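Local coordinates for lipoprotein (Mycoplasma mycoides subsp. capri, PDB 7ADK) that is probably a surface-anchored lipoprotein peptidase of mycoplasma, related to the chymotrypsin-like enzymes of the PA clan, at residues F489-I494 with V545-L550; L551-Y556 with Y571-N576; K453-G458 with D501-I506; N289-T294 with Y660-W665. One frame throughout, in Å; residues are numbered along the deposited sequence.

The contacts gather around the antiparallel sheet that, as in other PA-clan peptidases, probably forms one of two barrel-like halves; contacts 1, 3 and 4 each have a strand of it, and contact 2 joins a loop between two of its strands to helix 575-582. Contact 4 spans the longest loop, 289 to 665, and the other three fall within it. Contacts 3 and 1 interlock, in the order 453-458, 489-494, 501-506, 545-550, and contact 2 follows. Contacts 1 and 2, centres about 8 Å apart, join through Ile494 and Lys555. Contact 3, centred about 12 Å from contact 1, meets contact 4 at Tyr292. Loops and the helix start thus pack around one sheet.

Contact 1. Residues F489-I494 with V545-L550; sequences FTFSPI and VDFAKL
Phe491 and Leu550 make the dense half of this contact. The phenyl ring of Phe491 points from strand 486-493 at the turn that follows strand 541-546, and Leu550 lays its CD1 methyl over one face of it, 4.1 Å from the ring centroid and only 9° off the normal, a CH-pi contact. CB of the same leucine also meets the ring, 3.7 Å from CD2 of Phe491, so one branched side chain serves both face and rim. Phe547 adds a lighter touch to Phe491: its CE1 comes within 4.1 Å of Phe491 CZ, which meets the Phe547 ring at its edge, and the two side chains cross at about a right angle. The 3-10 turn at 547-548 brings Phe547 and Leu550 to the same ring, with Leu550 N bonded to Phe547 O at 3.0 Å. Ser492 and Lys549, both partly exposed, mark the looser side. Ser492 points to the other side of its strand and bonds Ser557, while Lys549 reaches the backbone oxygen of Asp501. Phe462, Leu464 and Ile579 extend the hydrophobic environment around the three. With no hydrogen bond between them, the segments are joined by buried apolar packing, helped by the CH-pi contact, for which aromatic rings and a branched leucine are well suited.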
loop_
_atom_site.group_PDB
_atom_site.type_symbol
_atom_site.label_atom_id
_atom_site.label_comp_id
_atom_site.label_asym_id
_atom_site.label_seq_id
_atom_site.Cartn_x
_atom_site.Cartn_y
_atom_site.Cartn_z
ATOM N N PHE B 489 -10.987 14.374 12.844
ATOM C CA PHE B 489 -11.345 15.507 13.687
ATOM C C PHE B 489 -10.288 15.643 14.772
ATOM O O PHE B 489 -10.168 14.755 15.605
ATOM C CB PHE B 489 -12.747 15.291 14.281
ATOM C CG PHE B 489 -13.806 15.035 13.235
ATOM C CD1 PHE B 489 -14.014 13.735 12.750
ATOM C CD2 PHE B 489 -14.531 16.101 12.693
ATOM C CE1 PHE B 489 -14.901 13.507 11.696
ATOM C CE2 PHE B 489 -15.433 15.870 11.652
ATOM C CZ PHE B 489 -15.607 14.578 11.140
ATOM N N THR B 490 -9.518 16.723 14.774
ATOM C CA THR B 490 -8.440 16.959 15.747
ATOM C C THR B 490 -8.807 18.111 16.657
ATOM O O THR B 490 -9.175 19.172 16.185
ATOM C CB THR B 490 -7.094 17.211 15.064
ATOM O OG1 THR B 490 -6.771 16.128 14.230
ATOM C CG2 THR B 490 -5.929 17.353 16.036
ATOM N N PHE B 491 -8.661 17.927 17.960
ATOM C CA PHE B 491 -8.994 18.895 18.994
ATOM C C PHE B 491 -7.747 19.298 19.767
ATOM O O PHE B 491 -6.908 18.462 20.102
ATOM C CB PHE B 491 -10.068 18.337 19.920
ATOM C CG PHE B 491 -11.298 17.820 19.214
ATOM C CD1 PHE B 491 -11.320 16.503 18.715
ATOM C CD2 PHE B 491 -12.417 18.648 19.038
ATOM C CE1 PHE B 491 -12.456 16.019 18.054
ATOM C CE2 PHE B 491 -13.566 18.144 18.414
ATOM C CZ PHE B 491 -13.588 16.833 17.923
ATOM N N SER B 492 -7.633 20.590 20.052
ATOM C CA SER B 492 -6.476 21.216 20.683
ATOM C C SER B 492 -6.920 22.250 21.716
ATOM O O SER B 492 -7.955 22.883 21.528
ATOM C CB SER B 492 -5.604 21.869 19.616
ATOM O OG SER B 492 -6.340 22.786 18.837
ATOM N N PRO B 493 -6.189 22.424 22.823
ATOM C CA PRO B 493 -6.562 23.333 23.904
ATOM C C PRO B 493 -6.275 24.811 23.596
ATOM O O PRO B 493 -5.339 25.145 22.872
ATOM C CB PRO B 493 -5.728 22.864 25.090
ATOM C CG PRO B 493 -4.457 22.321 24.458
ATOM C CD PRO B 493 -4.954 21.730 23.148
ATOM N N ILE B 494 -7.040 25.707 24.210
ATOM C CA ILE B 494 -6.948 27.164 24.079
ATOM C C ILE B 494 -7.094 27.810 25.470
ATOM O O ILE B 494 -7.718 27.246 26.369
ATOM C CB ILE B 494 -7.975 27.630 23.003
ATOM C CG1 ILE B 494 -7.287 27.738 21.651
ATOM C CG2 ILE B 494 -8.740 28.897 23.333
ATOM C CD1 ILE B 494 -8.158 28.215 20.501
ATOM N N VAL B 545 -15.994 11.125 26.064
ATOM C CA VAL B 545 -15.727 12.337 25.297
ATOM C C VAL B 545 -16.950 13.250 25.340
ATOM O O VAL B 545 -18.040 12.867 24.916
ATOM C CB VAL B 545 -15.306 11.998 23.862
ATOM C CG1 VAL B 545 -14.933 13.258 23.112
ATOM C CG2 VAL B 545 -14.111 11.058 23.791
ATOM N N ASP B 546 -16.784 14.473 25.842
ATOM C CA ASP B 546 -17.858 15.467 25.959
ATOM C C ASP B 546 -17.726 16.539 24.872
ATOM O O ASP B 546 -17.030 17.541 25.033
ATOM C CB ASP B 546 -17.871 16.028 27.389
ATOM C CG ASP B 546 -19.081 16.915 27.721
ATOM O OD1 ASP B 546 -19.811 17.351 26.814
ATOM O OD2 ASP B 546 -19.322 17.118 28.930
ATOM N N PHE B 547 -18.362 16.305 23.712
ATOM C CA PHE B 547 -18.210 17.196 22.559
ATOM C C PHE B 547 -18.809 18.594 22.780
ATOM O O PHE B 547 -18.343 19.553 22.169
ATOM C CB PHE B 547 -18.825 16.555 21.316
ATOM C CG PHE B 547 -18.114 15.308 20.841
ATOM C CD1 PHE B 547 -16.818 15.424 20.296
ATOM C CD2 PHE B 547 -18.731 14.055 20.943
ATOM C CE1 PHE B 547 -16.144 14.272 19.855
ATOM C CE2 PHE B 547 -18.060 12.902 20.490
ATOM C CZ PHE B 547 -16.767 13.021 19.954
ATOM N N ALA B 548 -19.771 18.756 23.703
ATOM C CA ALA B 548 -20.312 20.065 24.072
ATOM C C ALA B 548 -19.289 20.963 24.796
ATOM O O ALA B 548 -19.499 22.174 24.906
ATOM C CB ALA B 548 -21.560 19.877 24.916
ATOM N N LYS B 549 -18.146 20.406 25.228
ATOM C CA LYS B 549 -16.931 21.154 25.581
ATOM C C LYS B 549 -15.681 20.651 24.858
ATOM O O LYS B 549 -14.599 20.685 25.410
ATOM C CB LYS B 549 -16.761 21.344 27.098
ATOM C CG LYS B 549 -16.622 20.057 27.916
ATOM C CD LYS B 549 -16.195 20.361 29.352
ATOM C CE LYS B 549 -16.528 19.204 30.275
ATOM N NZ LYS B 549 -16.010 19.365 31.628
ATOM N N LEU B 550 -15.815 20.234 23.603
ATOM C CA LEU B 550 -14.712 20.223 22.628
ATOM C C LEU B 550 -15.016 21.133 21.431
ATOM O O LEU B 550 -14.095 21.677 20.828
ATOM C CB LEU B 550 -14.414 18.804 22.128
ATOM C CG LEU B 550 -13.724 17.851 23.104
ATOM C CD1 LEU B 550 -13.572 16.502 22.443
ATOM C CD2 LEU B 550 -12.336 18.323 23.502
#

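Contact 2. Residues L551-Y556 with Y571-N576; sequences LDKGKY and YETEQN
Leu551 meets Gln575 at the N-terminal end of helix 575-582, where Glu574 is the N-cap residue. From its CB onward, Leu551 runs past the glutamine at a slant: CB lies 3.9 Å from Gln575 OE1, and farther out the CD1 methyl approaches Gln575 CG at 4.2 Å. CG of Leu551 stands anti to its own carbonyl carbon (chi1 -53°), which sends the branch toward the helix, where Leu578 and Ile579 also receive it. A leucine fits here because Phe491 and Tyr558 of the sheet also touch it. Glutamine suits its partly exposed position: its CG packs near the leucine methyl while OE1 sits beside Leu551 CB. On the exposed side, Lys553 NZ comes to 4.5 Å from Thr573 OG1, too long for a hydrogen bond. Each segment is shaped by its own acidic residues. Asp552 O accepts from both Lys555 N and Tyr556 N, and its carboxylate forms a weak salt bridge with Lys555. Glu572 OE2 takes the N-H of Thr573 at 2.9 Å. The first turn of the helix is capped where Asn576 N reaches Glu574 OE2 at 3.0 Å, approaching from above the carboxylate plane, 58° out of it.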
loop_
_atom_site.group_PDB
_atom_site.type_symbol
_atom_site.label_atom_id
_atom_site.label_comp_id
_atom_site.label_asym_id
_atom_site.label_seq_id
_atom_site.Cartn_x
_atom_site.Cartn_y
_atom_site.Cartn_z
ATOM N N LEU B 551 -16.293 21.324 21.099
ATOM C CA LEU B 551 -16.755 22.287 20.097
ATOM C C LEU B 551 -17.050 23.682 20.685
ATOM O O LEU B 551 -17.488 24.586 19.974
ATOM C CB LEU B 551 -17.934 21.682 19.333
ATOM C CG LEU B 551 -17.675 20.302 18.726
ATOM C CD1 LEU B 551 -18.927 19.743 18.125
ATOM C CD2 LEU B 551 -16.614 20.350 17.683
ATOM N N ASP B 552 -16.771 23.882 21.976
ATOM C CA ASP B 552 -16.771 25.194 22.622
ATOM C C ASP B 552 -15.518 25.999 22.231
ATOM O O ASP B 552 -14.422 25.783 22.759
ATOM C CB ASP B 552 -16.909 24.993 24.136
ATOM C CG ASP B 552 -17.057 26.287 24.935
ATOM O OD1 ASP B 552 -17.007 27.388 24.348
ATOM O OD2 ASP B 552 -17.253 26.198 26.166
ATOM N N LYS B 553 -15.680 26.952 21.306
ATOM C CA LYS B 553 -14.597 27.730 20.679
ATOM C C LYS B 553 -13.821 28.642 21.635
ATOM O O LYS B 553 -12.712 29.061 21.309
ATOM C CB LYS B 553 -15.169 28.524 19.494
ATOM C CG LYS B 553 -15.614 27.622 18.338
ATOM C CD LYS B 553 -16.166 28.403 17.156
ATOM C CE LYS B 553 -16.660 27.510 16.032
ATOM N NZ LYS B 553 -17.204 28.212 14.915
ATOM N N GLY B 554 -14.353 28.926 22.826
ATOM C CA GLY B 554 -13.667 29.703 23.861
ATOM C C GLY B 554 -12.590 28.928 24.627
ATOM O O GLY B 554 -11.791 29.534 25.345
ATOM N N LYS B 555 -12.567 27.597 24.492
ATOM C CA LYS B 555 -11.760 26.673 25.309
ATOM C C LYS B 555 -10.947 25.693 24.478
ATOM O O LYS B 555 -9.858 25.311 24.898
ATOM C CB LYS B 555 -12.680 25.928 26.289
ATOM C CG LYS B 555 -13.400 26.887 27.246
ATOM C CD LYS B 555 -14.377 26.166 28.170
ATOM C CE LYS B 555 -15.194 27.202 28.937
ATOM N NZ LYS B 555 -16.483 26.684 29.365
ATOM N N TYR B 556 -11.426 25.321 23.295
ATOM C CA TYR B 556 -10.732 24.432 22.365
ATOM C C TYR B 556 -10.920 24.874 20.914
ATOM O O TYR B 556 -11.971 25.393 20.551
ATOM C CB TYR B 556 -11.239 22.985 22.530
ATOM C CG TYR B 556 -11.184 22.420 23.934
ATOM C CD1 TYR B 556 -12.244 22.665 24.822
ATOM C CD2 TYR B 556 -10.055 21.711 24.379
ATOM C CE1 TYR B 556 -12.150 22.260 26.161
ATOM C CE2 TYR B 556 -9.961 21.304 25.721
ATOM C CZ TYR B 556 -11.011 21.581 26.618
ATOM O OH TYR B 556 -10.957 21.197 27.916
ATOM N N TYR B 571 -16.352 22.132 5.874
ATOM C CA TYR B 571 -17.155 21.125 6.559
ATOM C C TYR B 571 -18.380 21.724 7.266
ATOM O O TYR B 571 -18.573 22.938 7.288
ATOM C CB TYR B 571 -16.272 20.364 7.559
ATOM C CG TYR B 571 -16.718 18.937 7.778
ATOM C CD1 TYR B 571 -16.521 18.017 6.737
ATOM C CD2 TYR B 571 -17.302 18.513 8.986
ATOM C CE1 TYR B 571 -16.870 16.669 6.895
ATOM C CE2 TYR B 571 -17.659 17.161 9.145
ATOM C CZ TYR B 571 -17.425 16.232 8.107
ATOM O OH TYR B 571 -17.739 14.924 8.254
ATOM N N GLU B 572 -19.198 20.869 7.879
ATOM C CA GLU B 572 -20.295 21.261 8.770
ATOM C C GLU B 572 -19.815 22.126 9.951
ATOM O O GLU B 572 -18.675 22.012 10.397
ATOM C CB GLU B 572 -21.040 20.004 9.228
ATOM C CG GLU B 572 -22.314 20.215 10.040
ATOM C CD GLU B 572 -23.356 21.061 9.333
ATOM O OE1 GLU B 572 -24.203 20.513 8.628
ATOM O OE2 GLU B 572 -23.326 22.282 9.470
ATOM N N THR B 573 -20.657 23.049 10.410
ATOM C CA THR B 573 -20.343 24.030 11.454
ATOM C C THR B 573 -21.293 24.049 12.655
ATOM O O THR B 573 -20.837 24.245 13.781
ATOM C CB THR B 573 -20.176 25.408 10.807
ATOM O OG1 THR B 573 -19.700 26.338 11.729
ATOM C CG2 THR B 573 -21.435 25.985 10.200
ATOM N N GLU B 574 -22.600 23.847 12.471
ATOM C CA GLU B 574 -23.565 23.948 13.575
ATOM C C GLU B 574 -23.494 22.717 14.488
ATOM O O GLU B 574 -23.515 21.589 14.011
ATOM C CB GLU B 574 -24.971 24.215 13.031
ATOM C CG GLU B 574 -26.037 24.431 14.120
ATOM C CD GLU B 574 -26.731 23.147 14.600
ATOM O OE1 GLU B 574 -27.324 22.441 13.755
ATOM O OE2 GLU B 574 -26.714 22.873 15.820
ATOM N N GLN B 575 -23.392 22.919 15.801
ATOM C CA GLN B 575 -22.951 21.907 16.765
ATOM C C GLN B 575 -23.702 20.573 16.724
ATOM O O GLN B 575 -23.059 19.529 16.765
ATOM C CB GLN B 575 -23.011 22.505 18.173
ATOM C CG GLN B 575 -22.484 21.573 19.258
ATOM C CD GLN B 575 -22.370 22.231 20.621
ATOM O OE1 GLN B 575 -21.295 22.401 21.168
ATOM N NE2 GLN B 575 -23.450 22.637 21.228
ATOM N N ASN B 576 -25.033 20.547 16.687
ATOM C CA ASN B 576 -25.760 19.271 16.705
ATOM C C ASN B 576 -25.544 18.478 15.406
ATOM O O ASN B 576 -25.458 17.247 15.431
ATOM C CB ASN B 576 -27.254 19.520 16.961
ATOM C CG ASN B 576 -27.626 19.984 18.358
ATOM O OD1 ASN B 576 -28.793 20.090 18.698
ATOM N ND2 ASN B 576 -26.695 20.206 19.248
#

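Contact 3. Residues K453-G458 with D501-I506; sequences KGIKDG and DAVTAI
Ile455 carries this contact from the loop side, its side chain set against strand 503-507 at Val503 and Ala505. Its two branches divide the work. The CG2 methyl rests against the backbone, 3.8 Å from Val503 O. The longer branch carries CD1 between side chains and main chain: CD1 lies 4.0 Å from Val503 CG1, 4.0 Å from Ala505 N and 4.3 Å from the Ala505 CB methyl. With CG1 beside the backbone N (chi1 -54°) and CD1 extended beyond it (chi2 170°), the side chain reaches the strand while its backbone stays in the loop. Val503 and Ala505 suit the receiving side: both point toward the loop, as residues two apart on a strand do, and the small alanine lets the methyl come close to the peptide between Thr504 and Ala505. Thr504, between them, turns the other way. No hydrogen bond joins the segments; isoleucine methyls pack on side chains and on the strand's main chain. In the next shell, Tyr292 packs on both Ile455 and Val503, Val543 touches the same two, and Lys453 ties the loop to Ser728 O. The loop follows helix 449-452 and leads into strand 461-467, while backbone bonds from Ala502, Thr504 and Ile506 hold the receiving strand antiparallel to strand 541-546.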
loop_
_atom_site.group_PDB
_atom_site.type_symbol
_atom_site.label_atom_id
_atom_site.label_comp_id
_atom_site.label_asym_id
_atom_site.label_seq_id
_atom_site.Cartn_x
_atom_site.Cartn_y
_atom_site.Cartn_z
ATOM N N LYS B 453 -4.472 4.696 28.876
ATOM C CA LYS B 453 -3.403 5.344 29.660
ATOM C C LYS B 453 -2.579 6.390 28.893
ATOM O O LYS B 453 -1.817 7.122 29.510
ATOM C CB LYS B 453 -2.551 4.326 30.436
ATOM C CG LYS B 453 -1.383 3.639 29.713
ATOM C CD LYS B 453 -0.521 2.860 30.725
ATOM C CE LYS B 453 0.760 2.271 30.116
ATOM N NZ LYS B 453 1.717 1.805 31.146
ATOM N N GLY B 454 -2.755 6.513 27.579
ATOM C CA GLY B 454 -2.227 7.625 26.800
ATOM C C GLY B 454 -2.903 8.960 27.098
ATOM O O GLY B 454 -2.371 10.012 26.754
ATOM N N ILE B 455 -4.064 8.956 27.759
ATOM C CA ILE B 455 -4.700 10.162 28.284
ATOM C C ILE B 455 -3.902 10.652 29.506
ATOM O O ILE B 455 -4.073 10.145 30.610
ATOM C CB ILE B 455 -6.205 9.945 28.573
ATOM C CG1 ILE B 455 -6.992 9.412 27.359
ATOM C CG2 ILE B 455 -6.851 11.254 29.021
ATOM C CD1 ILE B 455 -8.400 8.963 27.677
ATOM N N LYS B 456 -3.011 11.626 29.300
ATOM C CA LYS B 456 -2.098 12.248 30.279
ATOM C C LYS B 456 -2.341 13.753 30.410
ATOM O O LYS B 456 -2.845 14.378 29.475
ATOM C CB LYS B 456 -0.638 12.009 29.870
ATOM C CG LYS B 456 -0.222 10.537 29.785
ATOM C CD LYS B 456 1.285 10.455 29.586
ATOM C CE LYS B 456 1.791 9.027 29.505
ATOM N NZ LYS B 456 3.227 8.936 29.440
ATOM N N ASP B 457 -1.973 14.369 31.532
ATOM C CA ASP B 457 -2.254 15.806 31.726
ATOM C C ASP B 457 -1.431 16.745 30.823
ATOM O O ASP B 457 -1.876 17.851 30.510
ATOM C CB ASP B 457 -2.088 16.226 33.194
ATOM C CG ASP B 457 -2.987 15.469 34.174
ATOM O OD1 ASP B 457 -2.793 14.248 34.359
ATOM O OD2 ASP B 457 -3.845 16.119 34.815
ATOM N N GLY B 458 -0.256 16.331 30.351
ATOM C CA GLY B 458 0.592 17.125 29.459
ATOM C C GLY B 458 0.170 17.128 27.984
ATOM O O GLY B 458 0.937 17.554 27.128
ATOM N N ASP B 501 -9.969 17.917 30.789
ATOM C CA ASP B 501 -11.248 18.484 31.229
ATOM C C ASP B 501 -12.430 18.043 30.345
ATOM O O ASP B 501 -13.579 18.168 30.764
ATOM C CB ASP B 501 -11.177 20.014 31.290
ATOM C CG ASP B 501 -10.062 20.579 32.169
ATOM O OD1 ASP B 501 -9.647 19.901 33.132
ATOM O OD2 ASP B 501 -9.633 21.729 31.924
ATOM N N ALA B 502 -12.166 17.530 29.139
ATOM C CA ALA B 502 -13.168 17.165 28.136
ATOM C C ALA B 502 -13.121 15.683 27.693
ATOM O O ALA B 502 -14.123 15.158 27.207
ATOM C CB ALA B 502 -12.975 18.114 26.960
ATOM N N VAL B 503 -11.967 15.017 27.821
ATOM C CA VAL B 503 -11.752 13.592 27.505
ATOM C C VAL B 503 -11.218 12.841 28.725
ATOM O O VAL B 503 -10.158 13.182 29.237
ATOM C CB VAL B 503 -10.798 13.425 26.311
ATOM C CG1 VAL B 503 -10.511 11.967 25.992
ATOM C CG2 VAL B 503 -11.378 14.051 25.060
ATOM N N THR B 504 -11.900 11.786 29.178
ATOM C CA THR B 504 -11.621 11.123 30.469
ATOM C C THR B 504 -11.686 9.604 30.346
ATOM O O THR B 504 -12.669 9.083 29.840
ATOM C CB THR B 504 -12.633 11.602 31.531
ATOM O OG1 THR B 504 -12.620 13.000 31.697
ATOM C CG2 THR B 504 -12.410 11.000 32.912
ATOM N N ALA B 505 -10.716 8.856 30.876
ATOM C CA ALA B 505 -10.868 7.411 31.084
ATOM C C ALA B 505 -11.744 7.139 32.323
ATOM O O ALA B 505 -11.359 7.481 33.440
ATOM C CB ALA B 505 -9.486 6.772 31.205
ATOM N N ILE B 506 -12.932 6.559 32.152
ATOM C CA ILE B 506 -13.938 6.396 33.221
ATOM C C ILE B 506 -13.930 5.029 33.906
ATOM O O ILE B 506 -14.156 4.957 35.109
ATOM C CB ILE B 506 -15.320 6.791 32.663
ATOM C CG1 ILE B 506 -15.481 8.269 32.981
ATOM C CG2 ILE B 506 -16.484 5.970 33.164
ATOM C CD1 ILE B 506 -16.826 8.849 32.653
#

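Contact 4. Residues N289-T294 with Y660-W665; sequences NEEYKT and YDFSLW
Strand 289-293, an inner strand of the antiparallel sheet, is met along one side by the loop 660-665, with Asn289 over Phe662 and Lys293 beside Tyr660. The touching parts run nearly counter to each other, 156° apart, without backbone pairing. The main element is an amide set on an aromatic face. Asn289 ND2 stands above the Phe662 ring, offset toward the rim and nearest CG at 3.1 Å, and OD1 lies farther along, 3.7 Å from CD1 of Phe662. The amide plane is steep to the ring, 73° apart, so the group stands on the face instead of stacking on it. With its CG anti to the backbone N (chi1 175°), Asn289 reaches the ring, which packs beneath the amide, while a hydrogen bond from ND2 to Asn480 OD1 satisfies this buried group. Glu291 comes obliquely to the ring, its OE2 4.3 Å from Phe662 CE2; its carboxylate is in a salt bridge with Lys488. At the exposed end, the extended chain of Lys293 brings NZ near the Tyr660 ring plane, in a weak 3.5 Å hydrogen bond to the phenol OH; Gln419 OE1 is the stronger partner of that ammonium. Asp661 steadies the loop, its OD1 accepting from Phe662 N at 2.9 Å and also from Gly481 N. Strand 289-293 is itself flanked by strands 421-433 and 461-467, and Phe662 also rests on Ser423 of the former while Leu664 packs on Leu467 of the latter.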
loop_
_atom_site.group_PDB
_atom_site.type_symbol
_atom_site.label_atom_id
_atom_site.label_comp_id
_atom_site.label_asym_id
_atom_site.label_seq_id
_atom_site.Cartn_x
_atom_site.Cartn_y
_atom_site.Cartn_z
ATOM N N ASN B 289 -9.977 5.493 14.630
ATOM C CA ASN B 289 -8.554 5.363 14.801
ATOM C C ASN B 289 -8.217 6.619 15.616
ATOM O O ASN B 289 -8.526 7.725 15.180
ATOM C CB ASN B 289 -7.939 5.416 13.406
ATOM C CG ASN B 289 -6.431 5.424 13.373
ATOM O OD1 ASN B 289 -5.747 5.214 14.354
ATOM N ND2 ASN B 289 -5.864 5.648 12.219
ATOM N N GLU B 290 -7.706 6.476 16.829
ATOM C CA GLU B 290 -7.484 7.622 17.719
ATOM C C GLU B 290 -6.015 7.821 18.061
ATOM O O GLU B 290 -5.245 6.860 18.142
ATOM C CB GLU B 290 -8.387 7.544 18.962
ATOM C CG GLU B 290 -8.150 6.269 19.787
ATOM C CD GLU B 290 -8.402 6.425 21.292
ATOM O OE1 GLU B 290 -8.891 7.495 21.735
ATOM O OE2 GLU B 290 -8.078 5.471 22.038
ATOM N N GLU B 291 -5.651 9.084 18.282
ATOM C CA GLU B 291 -4.313 9.552 18.624
ATOM C C GLU B 291 -4.374 10.474 19.847
ATOM O O GLU B 291 -5.213 11.371 19.908
ATOM C CB GLU B 291 -3.665 10.304 17.446
ATOM C CG GLU B 291 -3.498 9.525 16.124
ATOM C CD GLU B 291 -4.468 9.965 14.999
ATOM O OE1 GLU B 291 -5.700 9.931 15.191
ATOM O OE2 GLU B 291 -3.994 10.336 13.897
ATOM N N TYR B 292 -3.449 10.303 20.789
ATOM C CA TYR B 292 -3.177 11.245 21.873
ATOM C C TYR B 292 -1.728 11.728 21.783
ATOM O O TYR B 292 -0.822 10.904 21.858
ATOM C CB TYR B 292 -3.402 10.573 23.228
ATOM C CG TYR B 292 -4.805 10.078 23.474
ATOM C CD1 TYR B 292 -5.836 11.013 23.595
ATOM C CD2 TYR B 292 -5.083 8.697 23.555
ATOM C CE1 TYR B 292 -7.149 10.607 23.837
ATOM C CE2 TYR B 292 -6.420 8.286 23.752
ATOM C CZ TYR B 292 -7.447 9.234 23.891
ATOM O OH TYR B 292 -8.736 8.848 23.993
ATOM N N LYS B 293 -1.496 13.032 21.629
ATOM C CA LYS B 293 -0.152 13.583 21.431
ATOM C C LYS B 293 0.327 14.301 22.691
ATOM O O LYS B 293 -0.376 15.150 23.232
ATOM C CB LYS B 293 -0.158 14.453 20.164
ATOM C CG LYS B 293 1.143 14.280 19.370
ATOM C CD LYS B 293 1.171 15.131 18.089
ATOM C CE LYS B 293 2.357 14.737 17.187
ATOM N NZ LYS B 293 2.682 15.788 16.186
ATOM N N THR B 294 1.503 13.944 23.195
ATOM C CA THR B 294 2.026 14.372 24.512
ATOM C C THR B 294 3.094 15.468 24.455
ATOM O O THR B 294 3.394 16.068 25.481
ATOM C CB THR B 294 2.603 13.168 25.274
ATOM O OG1 THR B 294 3.497 12.485 24.441
ATOM C CG2 THR B 294 1.524 12.210 25.723
ATOM N N TYR B 660 2.274 9.379 10.668
ATOM C CA TYR B 660 0.891 9.826 10.425
ATOM C C TYR B 660 -0.032 8.845 9.645
ATOM O O TYR B 660 -1.126 9.269 9.259
ATOM C CB TYR B 660 0.901 11.254 9.795
ATOM C CG TYR B 660 1.175 12.480 10.667
ATOM C CD1 TYR B 660 1.304 12.409 12.072
ATOM C CD2 TYR B 660 1.184 13.747 10.041
ATOM C CE1 TYR B 660 1.406 13.591 12.834
ATOM C CE2 TYR B 660 1.295 14.928 10.801
ATOM C CZ TYR B 660 1.396 14.854 12.207
ATOM O OH TYR B 660 1.468 15.985 12.958
ATOM N N ASP B 661 0.320 7.565 9.408
ATOM C CA ASP B 661 -0.469 6.706 8.495
ATOM C C ASP B 661 -0.788 5.264 8.932
ATOM O O ASP B 661 0.013 4.556 9.546
ATOM C CB ASP B 661 0.095 6.748 7.065
ATOM C CG ASP B 661 -0.997 6.690 5.991
ATOM O OD1 ASP B 661 -2.203 6.633 6.333
ATOM O OD2 ASP B 661 -0.637 6.724 4.796
ATOM N N PHE B 662 -2.005 4.833 8.577
ATOM C CA PHE B 662 -2.714 3.673 9.115
ATOM C C PHE B 662 -3.530 2.934 8.047
ATOM O O PHE B 662 -3.850 3.466 6.984
ATOM C CB PHE B 662 -3.635 4.092 10.266
ATOM C CG PHE B 662 -2.966 4.785 11.426
ATOM C CD1 PHE B 662 -2.707 4.082 12.609
ATOM C CD2 PHE B 662 -2.665 6.155 11.359
ATOM C CE1 PHE B 662 -2.126 4.733 13.707
ATOM C CE2 PHE B 662 -2.062 6.802 12.444
ATOM C CZ PHE B 662 -1.792 6.089 13.620
ATOM N N SER B 663 -3.898 1.688 8.358
ATOM C CA SER B 663 -4.672 0.762 7.511
ATOM C C SER B 663 -6.020 0.397 8.150
ATOM O O SER B 663 -6.126 0.430 9.365
ATOM C CB SER B 663 -3.893 -0.534 7.304
ATOM O OG SER B 663 -2.601 -0.306 6.801
ATOM N N LEU B 664 -7.042 0.006 7.382
ATOM C CA LEU B 664 -8.343 -0.488 7.873
ATOM C C LEU B 664 -8.366 -2.025 7.952
ATOM O O LEU B 664 -9.037 -2.695 7.171
ATOM C CB LEU B 664 -9.463 0.080 6.981
ATOM C CG LEU B 664 -10.900 -0.310 7.406
ATOM C CD1 LEU B 664 -11.472 0.631 8.446
ATOM C CD2 LEU B 664 -11.820 -0.275 6.202
ATOM N N TRP B 665 -7.602 -2.600 8.882
ATOM C CA TRP B 665 -7.452 -4.057 9.032
ATOM C C TRP B 665 -8.772 -4.759 9.413
ATOM O O TRP B 665 -9.682 -4.184 9.994
ATOM C CB TRP B 665 -6.308 -4.383 10.002
ATOM C CG TRP B 665 -5.428 -5.554 9.666
ATOM C CD1 TRP B 665 -5.618 -6.834 10.046
ATOM C CD2 TRP B 665 -4.184 -5.572 8.899
ATOM N NE1 TRP B 665 -4.609 -7.623 9.554
ATOM C CE2 TRP B 665 -3.720 -6.908 8.807
ATOM C CE3 TRP B 665 -3.378 -4.591 8.296
ATOM C CZ2 TRP B 665 -2.590 -7.272 8.083
ATOM C CZ3 TRP B 665 -2.224 -4.938 7.576
ATOM C CH2 TRP B 665 -1.845 -6.276 7.442
#